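Local coordinates for protein methyltransferase (Thermus thermophilus, PDB 1WS6) that probably transfers a methyl group from S-adenosylmethionine to its substrate, perhaps RNA as in related enzymes, through a Rossmann-like domain, at residues A13-A18 with V83-L88; A30-L35 with A60-E65. All coordinates share one frame; numbering follows the deposited sequence.

Interaction 1 (A13-A18 with V83-L88)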
loop_
_atom_site.group_PDB
_atom_site.type_symbol
_atom_site.label_atom_id
_atom_site.label_comp_id
_atom_site.label_asym_id
_atom_site.label_seq_id
_atom_site.Cartn_x
_atom_site.Cartn_y
_atom_site.Cartn_z
ATOM N N ALA A 13 -0.556 5.451 -17.231
ATOM C CA ALA A 13 -1.719 4.596 -17.013
ATOM C C ALA A 13 -1.293 3.219 -16.520
ATOM O O ALA A 13 -0.299 2.658 -16.979
ATOM C CB ALA A 13 -2.519 4.458 -18.304
ATOM N N LEU A 14 -2.052 2.664 -15.589
ATOM C CA LEU A 14 -1.711 1.357 -15.070
ATOM C C LEU A 14 -2.737 0.336 -15.506
ATOM O O LEU A 14 -3.934 0.596 -15.445
ATOM C CB LEU A 14 -1.638 1.401 -13.542
ATOM C CG LEU A 14 -0.601 2.363 -12.952
ATOM C CD1 LEU A 14 -0.693 2.372 -11.431
ATOM C CD2 LEU A 14 0.788 1.944 -13.423
ATOM N N LYS A 15 -2.270 -0.819 -15.965
ATOM C CA LYS A 15 -3.180 -1.876 -16.373
ATOM C C LYS A 15 -3.828 -2.393 -15.088
ATOM O O LYS A 15 -3.127 -2.782 -14.154
ATOM C CB LYS A 15 -2.421 -3.020 -17.057
ATOM C CG LYS A 15 -1.715 -2.665 -18.363
ATOM C CD LYS A 15 -1.060 -3.916 -18.972
ATOM C CE LYS A 15 -0.368 -3.654 -20.324
ATOM N NZ LYS A 15 0.935 -2.912 -20.231
ATOM N N VAL A 16 -5.156 -2.384 -15.027
ATOM C CA VAL A 16 -5.855 -2.867 -13.836
ATOM C C VAL A 16 -7.025 -3.785 -14.184
ATOM O O VAL A 16 -7.964 -3.382 -14.866
ATOM C CB VAL A 16 -6.379 -1.695 -12.981
ATOM C CG1 VAL A 16 -5.220 -0.828 -12.534
ATOM C CG2 VAL A 16 -7.377 -0.874 -13.775
ATOM N N PRO A 17 -6.984 -5.035 -13.704
ATOM C CA PRO A 17 -8.048 -6.011 -13.973
ATOM C C PRO A 17 -9.425 -5.503 -13.546
ATOM O O PRO A 17 -9.567 -4.882 -12.493
ATOM C CB PRO A 17 -7.597 -7.234 -13.175
ATOM C CG PRO A 17 -6.901 -6.627 -12.007
ATOM C CD PRO A 17 -6.081 -5.528 -12.650
ATOM N N ALA A 18 -10.434 -5.774 -14.369
ATOM C CA ALA A 18 -11.803 -5.338 -14.091
ATOM C C ALA A 18 -12.300 -5.807 -12.725
ATOM O O ALA A 18 -13.410 -5.476 -12.313
ATOM C CB ALA A 18 -12.743 -5.844 -15.186
ATOM N N VAL A 83 5.151 -2.272 -13.552
ATOM C CA VAL A 83 6.458 -1.839 -13.087
ATOM C C VAL A 83 7.243 -1.448 -14.336
ATOM O O VAL A 83 8.027 -0.495 -14.324
ATOM C CB VAL A 83 7.183 -2.986 -12.309
ATOM C CG1 VAL A 83 8.691 -2.738 -12.249
ATOM C CG2 VAL A 83 6.633 -3.076 -10.887
ATOM N N ARG A 84 7.005 -2.180 -15.421
ATOM C CA ARG A 84 7.648 -1.927 -16.704
ATOM C C ARG A 84 7.149 -0.630 -17.334
ATOM O O ARG A 84 7.949 0.237 -17.682
ATOM C CB ARG A 84 7.384 -3.083 -17.667
ATOM C CG ARG A 84 8.307 -4.267 -17.478
ATOM C CD ARG A 84 9.584 -4.134 -18.308
ATOM N NE ARG A 84 9.435 -4.731 -19.635
ATOM C CZ ARG A 84 10.430 -4.905 -20.502
ATOM N NH1 ARG A 84 11.663 -4.523 -20.189
ATOM N NH2 ARG A 84 10.195 -5.475 -21.678
ATOM N N ARG A 85 5.833 -0.495 -17.483
ATOM C CA ARG A 85 5.264 0.708 -18.082
ATOM C C ARG A 85 5.740 1.963 -17.361
ATOM O O ARG A 85 6.061 2.963 -17.994
ATOM C CB ARG A 85 3.736 0.682 -18.041
ATOM C CG ARG A 85 3.082 -0.475 -18.765
ATOM C CD ARG A 85 1.549 -0.467 -18.596
ATOM N NE ARG A 85 0.854 0.417 -19.538
ATOM C CZ ARG A 85 0.922 1.747 -19.522
ATOM N NH1 ARG A 85 1.657 2.367 -18.610
ATOM N NH2 ARG A 85 0.252 2.464 -20.415
ATOM N N THR A 86 5.789 1.909 -16.036
ATOM C CA THR A 86 6.200 3.066 -15.263
ATOM C C THR A 86 7.713 3.225 -15.224
ATOM O O THR A 86 8.228 4.301 -14.923
ATOM C CB THR A 86 5.659 2.986 -13.818
ATOM O OG1 THR A 86 6.350 1.961 -13.096
ATOM C CG2 THR A 86 4.166 2.669 -13.831
ATOM N N GLY A 87 8.425 2.151 -15.544
ATOM C CA GLY A 87 9.871 2.218 -15.537
ATOM C C GLY A 87 10.389 2.499 -14.144
ATOM O O GLY A 87 11.467 3.050 -13.962
ATOM N N LEU A 88 9.609 2.116 -13.148
ATOM C CA LEU A 88 10.004 2.324 -11.772
ATOM C C LEU A 88 10.708 1.091 -11.225
ATOM O O LEU A 88 10.517 -0.029 -11.723
ATOM C CB LEU A 88 8.776 2.643 -10.914
ATOM C CG LEU A 88 8.139 4.002 -11.194
ATOM C CD1 LEU A 88 6.976 4.232 -10.248
ATOM C CD2 LEU A 88 9.185 5.090 -11.018
#
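Ala13 puts its carbonyl O over one face of the Arg85 guanidinium, where a two-stranded antiparallel sheet (2-3 with 13-14) meets the C-terminal end of helix 73-86 in a Rossmann-like methyltransferase fold. That helix ends in a Schellman motif: Leu88 N reaches back to Val83 O, Gly87 N bonds weakly to Arg84 O, and Gly87 takes the positive phi. Ala13 O is 2.6 Å from Arg85 NH1, but sits above the guanidinium plane, at too poor an angle to the N-H groups for a hydrogen bond. A bend in the Arg85 chain at chi3 (83°) turns the flat group beneath the carbonyl, while Ala13 CB sits 4.0 Å from Arg85 NH2. Leu14, buried, sends its CD2 methyl to Thr86 CG2 at 3.5 Å, and its side chain also touches Leu57 of helix 54-61. The Thr86 hydroxyl has its partner within its own helix, at Asn82 O. Lys15 continues the contact at the surface: its backbone N bonds to Asn82 OD1, and its chain slants across that of Arg85, with Lys15 CG 3.9 Å from Arg85 CD. A kink at Lys15 chi4 (74°) folds the ammonium against Arg85, two like charges that would probably repel, though Glu81 OE2 gives Lys15 NZ a long, weak ion pair; Lys15 NZ lies at the guanidinium edge, in its plane, 3.4 Å from Arg85 NE.

Interaction 2 (A30-L35 with A60-E65)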
loop_
_atom_site.group_PDB
_atom_site.type_symbol
_atom_site.label_atom_id
_atom_site.label_comp_id
_atom_site.label_asym_id
_atom_site.label_seq_id
_atom_site.Cartn_x
_atom_site.Cartn_y
_atom_site.Cartn_z
ATOM N N ALA A 30 -4.820 12.201 -1.490
ATOM C CA ALA A 30 -4.733 12.766 -0.141
ATOM C C ALA A 30 -3.669 12.057 0.683
ATOM O O ALA A 30 -2.860 12.702 1.348
ATOM C CB ALA A 30 -6.092 12.688 0.572
ATOM N N LEU A 31 -3.662 10.732 0.635
ATOM C CA LEU A 31 -2.679 9.975 1.391
ATOM C C LEU A 31 -1.257 10.453 1.105
ATOM O O LEU A 31 -0.483 10.701 2.029
ATOM C CB LEU A 31 -2.776 8.476 1.079
ATOM C CG LEU A 31 -1.655 7.715 1.802
ATOM C CD1 LEU A 31 -1.775 7.958 3.300
ATOM C CD2 LEU A 31 -1.710 6.241 1.491
ATOM N N PHE A 32 -0.912 10.593 -0.169
ATOM C CA PHE A 32 0.431 11.022 -0.514
ATOM C C PHE A 32 0.733 12.499 -0.279
ATOM O O PHE A 32 1.888 12.851 -0.029
ATOM C CB PHE A 32 0.755 10.572 -1.943
ATOM C CG PHE A 32 1.003 9.085 -2.042
ATOM C CD1 PHE A 32 2.203 8.542 -1.607
ATOM C CD2 PHE A 32 -0.001 8.224 -2.445
ATOM C CE1 PHE A 32 2.397 7.170 -1.563
ATOM C CE2 PHE A 32 0.190 6.847 -2.402
ATOM C CZ PHE A 32 1.395 6.322 -1.958
ATOM N N ASP A 33 -0.279 13.364 -0.337
ATOM C CA ASP A 33 -0.040 14.780 -0.064
ATOM C C ASP A 33 0.481 14.815 1.363
ATOM O O ASP A 33 1.409 15.549 1.688
ATOM C CB ASP A 33 -1.324 15.612 -0.098
ATOM C CG ASP A 33 -1.806 15.917 -1.498
ATOM O OD1 ASP A 33 -1.021 15.796 -2.464
ATOM O OD2 ASP A 33 -2.990 16.303 -1.614
ATOM N N TYR A 34 -0.139 14.001 2.209
ATOM C CA TYR A 34 0.230 13.907 3.612
ATOM C C TYR A 34 1.591 13.247 3.799
ATOM O O TYR A 34 2.441 13.750 4.524
ATOM C CB TYR A 34 -0.820 13.097 4.366
ATOM C CG TYR A 34 -0.477 12.885 5.818
ATOM C CD1 TYR A 34 -0.522 13.941 6.723
ATOM C CD2 TYR A 34 -0.076 11.639 6.282
ATOM C CE1 TYR A 34 -0.175 13.765 8.045
ATOM C CE2 TYR A 34 0.274 11.454 7.606
ATOM C CZ TYR A 34 0.223 12.521 8.480
ATOM O OH TYR A 34 0.587 12.351 9.796
ATOM N N LEU A 35 1.790 12.113 3.136
ATOM C CA LEU A 35 3.031 11.364 3.244
ATOM C C LEU A 35 4.289 12.114 2.840
ATOM O O LEU A 35 5.316 11.985 3.500
ATOM C CB LEU A 35 2.927 10.065 2.444
ATOM C CG LEU A 35 2.598 8.805 3.248
ATOM C CD1 LEU A 35 1.772 9.150 4.473
ATOM C CD2 LEU A 35 1.862 7.827 2.349
ATOM N N ALA A 60 6.609 4.375 -5.183
ATOM C CA ALA A 60 7.858 4.248 -5.915
ATOM C C ALA A 60 8.085 5.479 -6.767
ATOM O O ALA A 60 9.180 6.034 -6.794
ATOM C CB ALA A 60 7.827 3.016 -6.788
ATOM N N SER A 61 7.041 5.914 -7.457
ATOM C CA SER A 61 7.137 7.078 -8.316
ATOM C C SER A 61 7.469 8.325 -7.524
ATOM O O SER A 61 8.028 9.279 -8.059
ATOM C CB SER A 61 5.822 7.299 -9.063
ATOM O OG SER A 61 5.887 8.465 -9.866
ATOM N N GLU A 62 7.132 8.321 -6.243
ATOM C CA GLU A 62 7.382 9.495 -5.434
ATOM C C GLU A 62 8.647 9.444 -4.605
ATOM O O GLU A 62 8.820 10.237 -3.687
ATOM C CB GLU A 62 6.161 9.801 -4.560
ATOM C CG GLU A 62 5.014 10.389 -5.376
ATOM C CD GLU A 62 3.803 10.771 -4.548
ATOM O OE1 GLU A 62 3.964 11.381 -3.464
ATOM O OE2 GLU A 62 2.678 10.474 -5.002
ATOM N N GLY A 63 9.537 8.518 -4.942
ATOM C CA GLY A 63 10.797 8.425 -4.231
ATOM C C GLY A 63 10.918 7.428 -3.097
ATOM O O GLY A 63 11.951 7.385 -2.430
ATOM N N TRP A 64 9.882 6.634 -2.855
ATOM C CA TRP A 64 9.943 5.630 -1.796
ATOM C C TRP A 64 10.585 4.365 -2.336
ATOM O O TRP A 64 10.560 4.122 -3.540
ATOM C CB TRP A 64 8.545 5.262 -1.307
ATOM C CG TRP A 64 7.844 6.350 -0.602
ATOM C CD1 TRP A 64 7.137 7.374 -1.158
ATOM C CD2 TRP A 64 7.823 6.560 0.807
ATOM N NE1 TRP A 64 6.673 8.216 -0.172
ATOM C CE2 TRP A 64 7.086 7.736 1.044
ATOM C CE3 TRP A 64 8.362 5.872 1.894
ATOM C CZ2 TRP A 64 6.878 8.235 2.324
ATOM C CZ3 TRP A 64 8.155 6.368 3.158
ATOM C CH2 TRP A 64 7.421 7.537 3.366
ATOM N N GLU A 65 11.168 3.572 -1.444
ATOM C CA GLU A 65 11.761 2.291 -1.821
ATOM C C GLU A 65 10.589 1.344 -1.536
ATOM O O GLU A 65 10.368 0.924 -0.398
ATOM C CB GLU A 65 12.952 1.959 -0.917
ATOM C CG GLU A 65 13.813 0.813 -1.436
ATOM C CD GLU A 65 14.879 0.360 -0.442
ATOM O OE1 GLU A 65 15.548 1.235 0.155
ATOM O OE2 GLU A 65 15.050 -0.870 -0.272
#
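Glu62 lays its carboxylate against Phe32, a contact by touch alone: Glu62 OE1 and OE2 are each 3.6 Å from Phe32 CB, and OE2 is 3.7 Å from Phe32 CG. The carboxylate and ring planes stand 63° apart, so the two do not stack. Phe32 CG, anti to its carbonyl carbon (chi1 -73°), directs the ring on to Val55, Glu58 and Ala59 of helix 54-61. The charge of Glu62 is met by Arg36, one turn on from Phe32, in a salt bridge through OE1, whereas OE2 lies near the like-charged Glu58; Arg36 also bridges to Asp33 OD1. With an alanine here, Arg36 would probably lose one of its two carboxylate partners, keeping Asp33, and the base of Phe32 be uncovered. Backbone bonds shape the other partner: Gly63 N to Ala60 O (3.1 Å) and Trp64 N to Ala59 O form a Schellman motif that closes helix 54-61, the helix of the beta-alpha-beta crossover between parallel strands 44-48 and 65-69. Apolar contact comes next along this turn, where the indole of Trp64 offers CZ2 to Leu35 CB at 4.4 Å. Leu35 O meets the same indole at its edge, near the ring plane, 4.2 Å from Trp64 CZ2.

How the interactions relate
The centres of interactions 1 and 2 are about 17 Å apart, and helix 54-61 touches both. It ends within interaction 2 and meets the far contact through Leu57, which touches Val83. The two sites also meet directly, Leu88 CD1 lying 3.8 Å from Ala60 CB. Along the chain the order is 13-18, 30-35, 60-65, 83-88, so the pairing 30-35/60-65 falls between the partners of interaction 1. Together they tie the N-terminal strand pair to helices 25-38, 54-61 and 73-86. Leu14 and Phe32 both come near, without touching, a glycine-rich segment (Gly51, Gly53, Gly56) that runs from the loop into the start of helix 54-61, probably the methyl-donor site as in related methyltransferases.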